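Local coordinates for PH1570-like domain-containing protein (Pyrococcus horikoshii, PDB 2HQ4) that is of unknown function, a hyperthermophile protein of the Ph1570 family built as a long antiparallel sheet packed with helices, at residues F23-F28 with E49-E54; K99-I104 with K114-K119. All coordinates share one frame; numbering follows the deposited sequence.

Interactions 1 and 2 lie on opposite sides of the chain's centre, their own centres 30 Å apart, and share no helix or strand. Interaction 1 joins strand 22-25 and the turn after it to the end of helix 40-55; interaction 2 joins helix 94-107 to the short 3-10 turn that leads into strand 119-123. Both are partly buried: interaction 1 encloses a carboxylate bonded to a tyrosine and puts its lysine-glutamate salt bridge at the surface, while interaction 2 has two buried isoleucines and its charged residues outside. Their chemistry differs: 23-28 with 49-54 adds an aromatic pair, whereas 99-104 with 114-119 lets a glutamine amide grip backbone.

Interaction 1. Residues F23-F28 with E49-E54; sequences FKDEKF and ELYLPE
Residues 23-28 and 49-54 form a mixed aromatic, polar and ionic contact between the end of a strand with the turn that follows it and a helix end: the chain leaving strand 22-25 of the antiparallel sheet folds into an Asx motif at Asp-25, and the last turns of helix 40-55 pack against it. The carboxylate of Asp-25 works in two directions, since CG stands anti to the backbone N (chi1 -168°) and leaves OD1 directed at its own turn and OD2 at the helix. Its OD1 accepts the backbone N of Phe-28 at 2.9 Å in a nearly straight bond (174°), with a weak second one from the N of Lys-27, which fixes the turn. Its OD2 takes the hydroxyl of Tyr-51, OH to OD2 2.6 Å, on the syn side and close to the carboxylate plane. Aspartate suits this place because its short side chain can bind its own turn and still present an oxygen to the helix. Asp-25 and Tyr-51 are both buried, so this bond satisfies polar atoms inside the protein.

Phe-28 then meets Tyr-51 in a T-shaped stack: the edge of the phenylalanine points at one tyrosine face, the centroids 5.3 Å apart and the planes at 76°, with CE2 of Phe-28 3.7 Å from CZ of Tyr-51. Leu-50 fills the space alongside, each methyl having its own ring: CD2 lies 4.0 Å from CG of Phe-28, while CD1 approaches Phe-23, which packs inward on Leu-43, Met-46 and Ile-47 of the same helix. At the surface Lys-27 runs out fully extended, its CG over the centre of the Phe-28 ring, and ends in a salt bridge: NZ stands 2.6 Å from Glu-54 OE2, well above the carboxylate plane.

Interaction 2. Residues K99-I104 with K114-K119; sequences KLQEEI and KIEEAK
Gln-101 and Ile-115 lie side by side and point opposite ways, the glutamine running toward the backbone of the turn while the isoleucine reaches back to the helix. CG of Gln-101 lies anti to the backbone N (chi1 -160°) and the chain then bends at chi2, which carries the amide across to the start of the 3-10 turn. There OE1 accepts the N-H of Ile-115 at 3.0 Å, in a straight bond (172°) nearly along the C=O axis. The other end of the amide, NE2, donates to the carbonyl O of Ile-113, so both ends are used and the rotation of the group is fixed. A glutamine suits this place since one amide can serve both a backbone donor and an acceptor.

The beta-branched Ile-115 divides its two arms between helix residues one turn apart. CG2 meets CB of Leu-100 at 3.8 Å, with Leu-100 lying roughly perpendicular to Ile-115, and CD1 rests 3.8 Å from CG1 of Ile-104. Ala-129 and Leu-136 of the sheet also touch Ile-115. The arrangement is that of a helix packed on one side of an antiparallel sheet, with the connection into strand 119-123 tucked beside it.

Interaction 1. Residues F23-F28 with E49-E54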
ATOM      1  N   PHE A  23      -0.224  -2.779  -7.997  1.00 17.59           N
ATOM      2  CA  PHE A  23      -0.779  -3.986  -8.603  1.00 17.33           C
ATOM      3  C   PHE A  23      -2.305  -3.873  -8.714  1.00 17.79           C
ATOM      4  O   PHE A  23      -2.931  -3.132  -7.950  1.00 14.40           O
ATOM      5  CB  PHE A  23      -0.297  -5.280  -7.877  1.00 17.41           C
ATOM      6  CG  PHE A  23      -0.924  -5.515  -6.497  1.00 18.51           C
ATOM      7  CD1 PHE A  23      -0.219  -5.220  -5.341  1.00 18.22           C
ATOM      8  CD2 PHE A  23      -2.201  -6.110  -6.388  1.00 17.52           C
ATOM      9  CE1 PHE A  23      -0.800  -5.467  -4.044  1.00 20.04           C
ATOM     10  CE2 PHE A  23      -2.790  -6.326  -5.156  1.00 15.41           C
ATOM     11  CZ  PHE A  23      -2.088  -6.019  -3.978  1.00 16.20           C
ATOM     12  N   LYS A  24      -2.864  -4.587  -9.692  1.00 16.88           N
ATOM     13  CA  LYS A  24      -4.290  -4.630  -9.942  1.00 19.60           C
ATOM     14  C   LYS A  24      -4.747  -6.091  -9.943  1.00 19.56           C
ATOM     15  O   LYS A  24      -4.333  -6.869 -10.806  1.00 19.67           O
ATOM     16  CB  LYS A  24      -4.610  -4.033 -11.310  1.00 18.15           C
ATOM     17  CG  LYS A  24      -6.110  -4.019 -11.645  1.00 22.67           C
ATOM     18  CD  LYS A  24      -6.373  -3.438 -13.055  1.00 23.02           C
ATOM     19  CE  LYS A  24      -7.894  -3.326 -13.283  1.00 31.88           C
ATOM     20  NZ  LYS A  24      -8.224  -2.850 -14.648  1.00 33.69           N
ATOM     21  N   ASP A  25      -5.628  -6.430  -9.012  1.00 19.68           N
ATOM     22  CA  ASP A  25      -6.134  -7.795  -8.938  1.00 20.73           C
ATOM     23  C   ASP A  25      -7.641  -7.794  -9.161  1.00 21.64           C
ATOM     24  O   ASP A  25      -8.401  -7.315  -8.296  1.00 21.90           O
ATOM     25  CB  ASP A  25      -5.800  -8.397  -7.589  1.00 19.44           C
ATOM     26  CG  ASP A  25      -6.044  -9.882  -7.567  1.00 22.11           C
ATOM     27  OD1 ASP A  25      -7.214 -10.274  -7.787  1.00 20.88           O
ATOM     28  OD2 ASP A  25      -5.091 -10.638  -7.305  1.00 22.19           O
ATOM     29  N   GLU A  26      -8.062  -8.325 -10.301  1.00 21.78           N
ATOM     30  CA  GLU A  26      -9.502  -8.311 -10.660  1.00 23.68           C
ATOM     31  C   GLU A  26     -10.283  -9.513 -10.083  1.00 24.21           C
ATOM     32  O   GLU A  26     -11.512  -9.515 -10.102  1.00 24.50           O
ATOM     33  CB  GLU A  26      -9.679  -8.226 -12.170  1.00 23.67           C
ATOM     34  CG  GLU A  26      -9.039  -6.992 -12.774  1.00 26.68           C
ATOM     35  CD  GLU A  26      -9.460  -6.772 -14.217  1.00 33.87           C
ATOM     36  OE1 GLU A  26      -9.084  -7.584 -15.062  1.00 37.27           O
ATOM     37  OE2 GLU A  26     -10.163  -5.781 -14.522  1.00 40.07           O
ATOM     38  N   LYS A  27      -9.587 -10.494  -9.526  1.00 23.18           N
ATOM     39  CA  LYS A  27     -10.271 -11.563  -8.797  1.00 24.56           C
ATOM     40  C   LYS A  27     -10.768 -11.041  -7.439  1.00 24.72           C
ATOM     41  O   LYS A  27     -11.931 -11.218  -7.052  1.00 23.70           O
ATOM     42  CB  LYS A  27      -9.299 -12.726  -8.548  1.00 23.94           C
ATOM     43  CG  LYS A  27      -9.900 -13.850  -7.700  1.00 27.36           C
ATOM     44  CD  LYS A  27      -9.002 -15.073  -7.633  1.00 26.90           C
ATOM     45  CE  LYS A  27      -9.768 -16.206  -6.920  1.00 34.41           C
ATOM     46  NZ  LYS A  27      -8.945 -17.455  -6.746  1.00 36.64           N
ATOM     47  N   PHE A  28      -9.854 -10.418  -6.708  1.00 23.30           N
ATOM     48  CA  PHE A  28     -10.163  -9.900  -5.380  1.00 23.61           C
ATOM     49  C   PHE A  28     -10.592  -8.438  -5.386  1.00 22.84           C
ATOM     50  O   PHE A  28     -10.978  -7.937  -4.353  1.00 24.64           O
ATOM     51  CB  PHE A  28      -9.002 -10.168  -4.412  1.00 22.70           C
ATOM     52  CG  PHE A  28      -8.716 -11.629  -4.212  1.00 25.07           C
ATOM     53  CD1 PHE A  28      -9.632 -12.450  -3.504  1.00 27.23           C
ATOM     54  CD2 PHE A  28      -7.557 -12.212  -4.732  1.00 24.79           C
ATOM     55  CE1 PHE A  28      -9.396 -13.848  -3.349  1.00 25.22           C
ATOM     56  CE2 PHE A  28      -7.298 -13.571  -4.549  1.00 24.37           C
ATOM     57  CZ  PHE A  28      -8.227 -14.393  -3.850  1.00 24.82           C
ATOM     58  N   GLU A  49      -0.472 -12.612   0.921  1.00 21.89           N
ATOM     59  CA  GLU A  49      -1.638 -12.801   1.764  1.00 23.29           C
ATOM     60  C   GLU A  49      -2.898 -13.092   0.930  1.00 21.74           C
ATOM     61  O   GLU A  49      -3.695 -13.939   1.328  1.00 21.02           O
ATOM     62  CB  GLU A  49      -1.841 -11.599   2.696  1.00 23.08           C
ATOM     63  CG  GLU A  49      -3.127 -11.687   3.518  1.00 27.15           C
ATOM     64  CD  GLU A  49      -3.248 -10.602   4.562  1.00 28.42           C
ATOM     65  OE1 GLU A  49      -2.216  -9.982   4.919  1.00 33.09           O
ATOM     66  OE2 GLU A  49      -4.385 -10.380   5.056  1.00 36.62           O
ATOM     67  N   LEU A  50      -3.053 -12.428  -0.220  1.00 19.48           N
ATOM     68  CA  LEU A  50      -4.200 -12.640  -1.095  1.00 20.89           C
ATOM     69  C   LEU A  50      -4.291 -14.085  -1.661  1.00 22.49           C
ATOM     70  O   LEU A  50      -5.396 -14.637  -1.787  1.00 20.89           O
ATOM     71  CB  LEU A  50      -4.226 -11.634  -2.244  1.00 20.24           C
ATOM     72  CG  LEU A  50      -4.714 -10.194  -2.003  1.00 20.83           C
ATOM     73  CD1 LEU A  50      -4.628  -9.395  -3.320  1.00 19.34           C
ATOM     74  CD2 LEU A  50      -6.207 -10.197  -1.470  1.00 20.74           C
ATOM     75  N   TYR A  51      -3.131 -14.674  -1.968  1.00 22.25           N
ATOM     76  CA  TYR A  51      -3.048 -15.958  -2.675  1.00 22.04           C
ATOM     77  C   TYR A  51      -2.657 -17.129  -1.776  1.00 23.80           C
ATOM     78  O   TYR A  51      -2.772 -18.293  -2.180  1.00 24.54           O
ATOM     79  CB  TYR A  51      -2.138 -15.834  -3.937  1.00 21.71           C
ATOM     80  CG  TYR A  51      -2.900 -15.128  -5.022  1.00 20.82           C
ATOM     81  CD1 TYR A  51      -3.796 -15.840  -5.832  1.00 21.45           C
ATOM     82  CD2 TYR A  51      -2.875 -13.727  -5.134  1.00 20.56           C
ATOM     83  CE1 TYR A  51      -4.575 -15.191  -6.805  1.00 19.76           C
ATOM     84  CE2 TYR A  51      -3.661 -13.046  -6.106  1.00 20.50           C
ATOM     85  CZ  TYR A  51      -4.498 -13.797  -6.938  1.00 21.11           C
ATOM     86  OH  TYR A  51      -5.264 -13.171  -7.887  1.00 22.24           O
ATOM     87  N   LEU A  52      -2.264 -16.820  -0.543  1.00 25.34           N
ATOM     88  CA  LEU A  52      -1.987 -17.820   0.486  1.00 27.97           C
ATOM     89  C   LEU A  52      -3.085 -18.879   0.602  1.00 27.95           C
ATOM     90  O   LEU A  52      -2.762 -20.075   0.651  1.00 28.88           O
ATOM     91  CB  LEU A  52      -1.724 -17.152   1.842  1.00 27.85           C
ATOM     92  CG  LEU A  52      -1.438 -17.978   3.077  1.00 29.47           C
ATOM     93  CD1 LEU A  52      -0.273 -18.934   2.796  1.00 27.48           C
ATOM     94  CD2 LEU A  52      -1.081 -17.015   4.201  1.00 30.83           C
ATOM     95  N   PRO A  53      -4.368 -18.462   0.651  1.00 28.45           N
ATOM     96  CA  PRO A  53      -5.430 -19.471   0.715  1.00 28.36           C
ATOM     97  C   PRO A  53      -5.462 -20.474  -0.445  1.00 28.52           C
ATOM     98  O   PRO A  53      -5.794 -21.626  -0.215  1.00 28.98           O
ATOM     99  CB  PRO A  53      -6.717 -18.624   0.717  1.00 28.76           C
ATOM    100  CG  PRO A  53      -6.304 -17.297   1.346  1.00 28.88           C
ATOM    101  CD  PRO A  53      -4.932 -17.095   0.709  1.00 27.88           C
ATOM    102  N   GLU A  54      -5.155 -20.059  -1.676  1.00 28.97           N
ATOM    103  CA  GLU A  54      -5.106 -20.991  -2.808  1.00 29.00           C
ATOM    104  C   GLU A  54      -3.815 -21.805  -2.859  1.00 28.83           C
ATOM    105  O   GLU A  54      -3.844 -22.942  -3.313  1.00 29.78           O
ATOM    106  CB  GLU A  54      -5.213 -20.288  -4.160  1.00 29.25           C
ATOM    107  CG  GLU A  54      -6.500 -19.655  -4.490  1.00 34.28           C
ATOM    108  CD  GLU A  54      -6.338 -18.618  -5.616  1.00 38.42           C
ATOM    109  OE1 GLU A  54      -5.850 -18.983  -6.731  1.00 42.85           O
ATOM    110  OE2 GLU A  54      -6.698 -17.450  -5.387  1.00 34.25           O
TER

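Interaction 2. Residues K99-I104 with K114-K119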
ATOM      1  N   LYS A  99       1.101  20.750   7.687  1.00 32.25           N
ATOM      2  CA  LYS A  99       2.443  20.150   7.440  1.00 31.86           C
ATOM      3  C   LYS A  99       2.339  18.782   6.726  1.00 30.09           C
ATOM      4  O   LYS A  99       3.164  18.440   5.889  1.00 30.14           O
ATOM      5  CB  LYS A  99       3.199  19.973   8.758  1.00 32.08           C
ATOM      6  CG  LYS A  99       3.655  21.278   9.418  1.00 36.06           C
ATOM      7  CD  LYS A  99       4.838  21.908   8.692  1.00 39.60           C
ATOM      8  CE  LYS A  99       6.090  21.922   9.585  1.00 46.02           C
ATOM      9  NZ  LYS A  99       6.117  23.028  10.625  1.00 45.11           N
ATOM     10  N   LEU A 100       1.327  18.012   7.094  1.00 28.77           N
ATOM     11  CA  LEU A 100       1.013  16.752   6.413  1.00 28.76           C
ATOM     12  C   LEU A 100       0.614  17.004   4.961  1.00 27.85           C
ATOM     13  O   LEU A 100       1.049  16.295   4.070  1.00 26.43           O
ATOM     14  CB  LEU A 100      -0.064  15.962   7.181  1.00 28.36           C
ATOM     15  CG  LEU A 100       0.357  15.389   8.552  1.00 26.73           C
ATOM     16  CD1 LEU A 100      -0.762  14.496   9.086  1.00 27.63           C
ATOM     17  CD2 LEU A 100       1.702  14.611   8.521  1.00 28.31           C
ATOM     18  N   GLN A 101      -0.191  18.029   4.720  1.00 28.22           N
ATOM     19  CA  GLN A 101      -0.505  18.435   3.342  1.00 29.17           C
ATOM     20  C   GLN A 101       0.750  18.824   2.536  1.00 29.33           C
ATOM     21  O   GLN A 101       0.869  18.485   1.342  1.00 27.60           O
ATOM     22  CB  GLN A 101      -1.605  19.524   3.325  1.00 29.92           C
ATOM     23  CG  GLN A 101      -2.328  19.675   1.981  1.00 31.84           C
ATOM     24  CD  GLN A 101      -3.037  18.400   1.495  1.00 36.36           C
ATOM     25  OE1 GLN A 101      -3.899  17.849   2.180  1.00 38.00           O
ATOM     26  NE2 GLN A 101      -2.692  17.955   0.290  1.00 34.93           N
ATOM     27  N   GLU A 102       1.718  19.486   3.181  1.00 30.10           N
ATOM     28  CA  GLU A 102       3.006  19.751   2.535  1.00 32.15           C
ATOM     29  C   GLU A 102       3.827  18.478   2.237  1.00 31.31           C
ATOM     30  O   GLU A 102       4.543  18.434   1.231  1.00 30.34           O
ATOM     31  CB  GLU A 102       3.860  20.740   3.354  1.00 31.95           C
ATOM     32  CG  GLU A 102       3.384  22.196   3.270  1.00 36.48           C
ATOM     33  CD  GLU A 102       3.958  23.088   4.385  1.00 37.87           C
ATOM     34  OE1 GLU A 102       4.957  22.687   5.029  1.00 44.36           O
ATOM     35  OE2 GLU A 102       3.388  24.196   4.613  1.00 46.35           O
ATOM     36  N   GLU A 103       3.740  17.452   3.096  1.00 30.17           N
ATOM     37  CA  GLU A 103       4.355  16.155   2.767  1.00 29.53           C
ATOM     38  C   GLU A 103       3.720  15.591   1.479  1.00 28.81           C
ATOM     39  O   GLU A 103       4.439  15.047   0.616  1.00 27.28           O
ATOM     40  CB  GLU A 103       4.210  15.133   3.894  1.00 29.57           C
ATOM     41  CG  GLU A 103       5.117  15.359   5.104  1.00 33.83           C
ATOM     42  CD  GLU A 103       6.593  15.369   4.718  1.00 36.34           C
ATOM     43  OE1 GLU A 103       7.040  14.463   3.966  1.00 37.04           O
ATOM     44  OE2 GLU A 103       7.291  16.304   5.158  1.00 42.01           O
ATOM     45  N   ILE A 104       2.397  15.711   1.372  1.00 28.66           N
ATOM     46  CA  ILE A 104       1.683  15.256   0.159  1.00 29.65           C
ATOM     47  C   ILE A 104       2.279  15.946  -1.079  1.00 30.17           C
ATOM     48  O   ILE A 104       2.658  15.274  -2.018  1.00 30.67           O
ATOM     49  CB  ILE A 104       0.129  15.412   0.249  1.00 29.44           C
ATOM     50  CG1 ILE A 104      -0.492  14.426   1.272  1.00 30.05           C
ATOM     51  CG2 ILE A 104      -0.527  15.191  -1.115  1.00 29.92           C
ATOM     52  CD1 ILE A 104      -0.122  12.928   1.026  1.00 28.95           C
ATOM     53  N   LYS A 114      -6.720  15.124   0.226  1.00 36.05           N
ATOM     54  CA  LYS A 114      -6.921  16.120   1.256  1.00 37.03           C
ATOM     55  C   LYS A 114      -6.807  15.466   2.610  1.00 35.43           C
ATOM     56  O   LYS A 114      -7.670  14.705   3.031  1.00 34.38           O
ATOM     57  CB  LYS A 114      -8.258  16.841   1.084  1.00 38.40           C
ATOM     58  CG  LYS A 114      -8.279  17.836  -0.073  1.00 41.53           C
ATOM     59  CD  LYS A 114      -9.538  18.690   0.015  1.00 47.19           C
ATOM     60  CE  LYS A 114      -9.291  20.098  -0.482  1.00 49.85           C
ATOM     61  NZ  LYS A 114     -10.060  21.090   0.337  1.00 53.25           N
ATOM     62  N   ILE A 115      -5.709  15.770   3.276  1.00 35.61           N
ATOM     63  CA  ILE A 115      -5.416  15.210   4.590  1.00 35.60           C
ATOM     64  C   ILE A 115      -6.556  15.438   5.591  1.00 35.87           C
ATOM     65  O   ILE A 115      -6.810  14.585   6.426  1.00 34.25           O
ATOM     66  CB  ILE A 115      -4.055  15.742   5.115  1.00 35.94           C
ATOM     67  CG1 ILE A 115      -2.920  15.183   4.244  1.00 37.88           C
ATOM     68  CG2 ILE A 115      -3.816  15.390   6.619  1.00 35.96           C
ATOM     69  CD1 ILE A 115      -2.770  13.628   4.258  1.00 35.92           C
ATOM     70  N   GLU A 116      -7.259  16.570   5.487  1.00 36.64           N
ATOM     71  CA  GLU A 116      -8.315  16.905   6.474  1.00 38.45           C
ATOM     72  C   GLU A 116      -9.533  15.950   6.441  1.00 37.95           C
ATOM     73  O   GLU A 116     -10.324  15.888   7.373  1.00 38.67           O
ATOM     74  CB  GLU A 116      -8.720  18.390   6.369  1.00 39.64           C
ATOM     75  CG  GLU A 116      -9.730  18.703   5.298  1.00 43.06           C
ATOM     76  CD  GLU A 116      -9.134  18.786   3.916  1.00 50.66           C
ATOM     77  OE1 GLU A 116      -7.882  18.913   3.778  1.00 52.77           O
ATOM     78  OE2 GLU A 116      -9.934  18.724   2.955  1.00 53.45           O
ATOM     79  N   GLU A 117      -9.649  15.175   5.377  1.00 37.31           N
ATOM     80  CA  GLU A 117     -10.658  14.125   5.312  1.00 37.65           C
ATOM     81  C   GLU A 117     -10.189  12.787   5.909  1.00 36.30           C
ATOM     82  O   GLU A 117     -10.976  11.835   6.018  1.00 37.41           O
ATOM     83  CB  GLU A 117     -11.075  13.931   3.855  1.00 38.50           C
ATOM     84  CG  GLU A 117     -11.689  15.195   3.238  1.00 42.01           C
ATOM     85  CD  GLU A 117     -12.224  14.942   1.849  1.00 48.80           C
ATOM     86  OE1 GLU A 117     -11.404  14.704   0.912  1.00 50.94           O
ATOM     87  OE2 GLU A 117     -13.468  14.970   1.701  1.00 52.11           O
ATOM     88  N   ALA A 118      -8.922  12.712   6.302  1.00 33.83           N
ATOM     89  CA  ALA A 118      -8.357  11.464   6.815  1.00 31.51           C
ATOM     90  C   ALA A 118      -8.560  11.296   8.317  1.00 30.45           C
ATOM     91  O   ALA A 118      -8.690  12.268   9.066  1.00 29.63           O
ATOM     92  CB  ALA A 118      -6.873  11.371   6.480  1.00 30.95           C
ATOM     93  N   LYS A 119      -8.545  10.047   8.753  1.00 28.85           N
ATOM     94  CA  LYS A 119      -8.381   9.772  10.165  1.00 27.83           C
ATOM     95  C   LYS A 119      -6.874   9.783  10.530  1.00 26.91           C
ATOM     96  O   LYS A 119      -6.045   9.157   9.831  1.00 24.18           O
ATOM     97  CB  LYS A 119      -9.057   8.458  10.499  1.00 28.50           C
ATOM     98  CG  LYS A 119      -9.247   8.249  11.964  1.00 33.06           C
ATOM     99  CD  LYS A 119     -10.382   7.295  12.213  1.00 37.66           C
ATOM    100  CE  LYS A 119     -10.226   6.632  13.586  1.00 39.82           C
ATOM    101  NZ  LYS A 119     -10.434   7.648  14.647  1.00 43.26           N
TER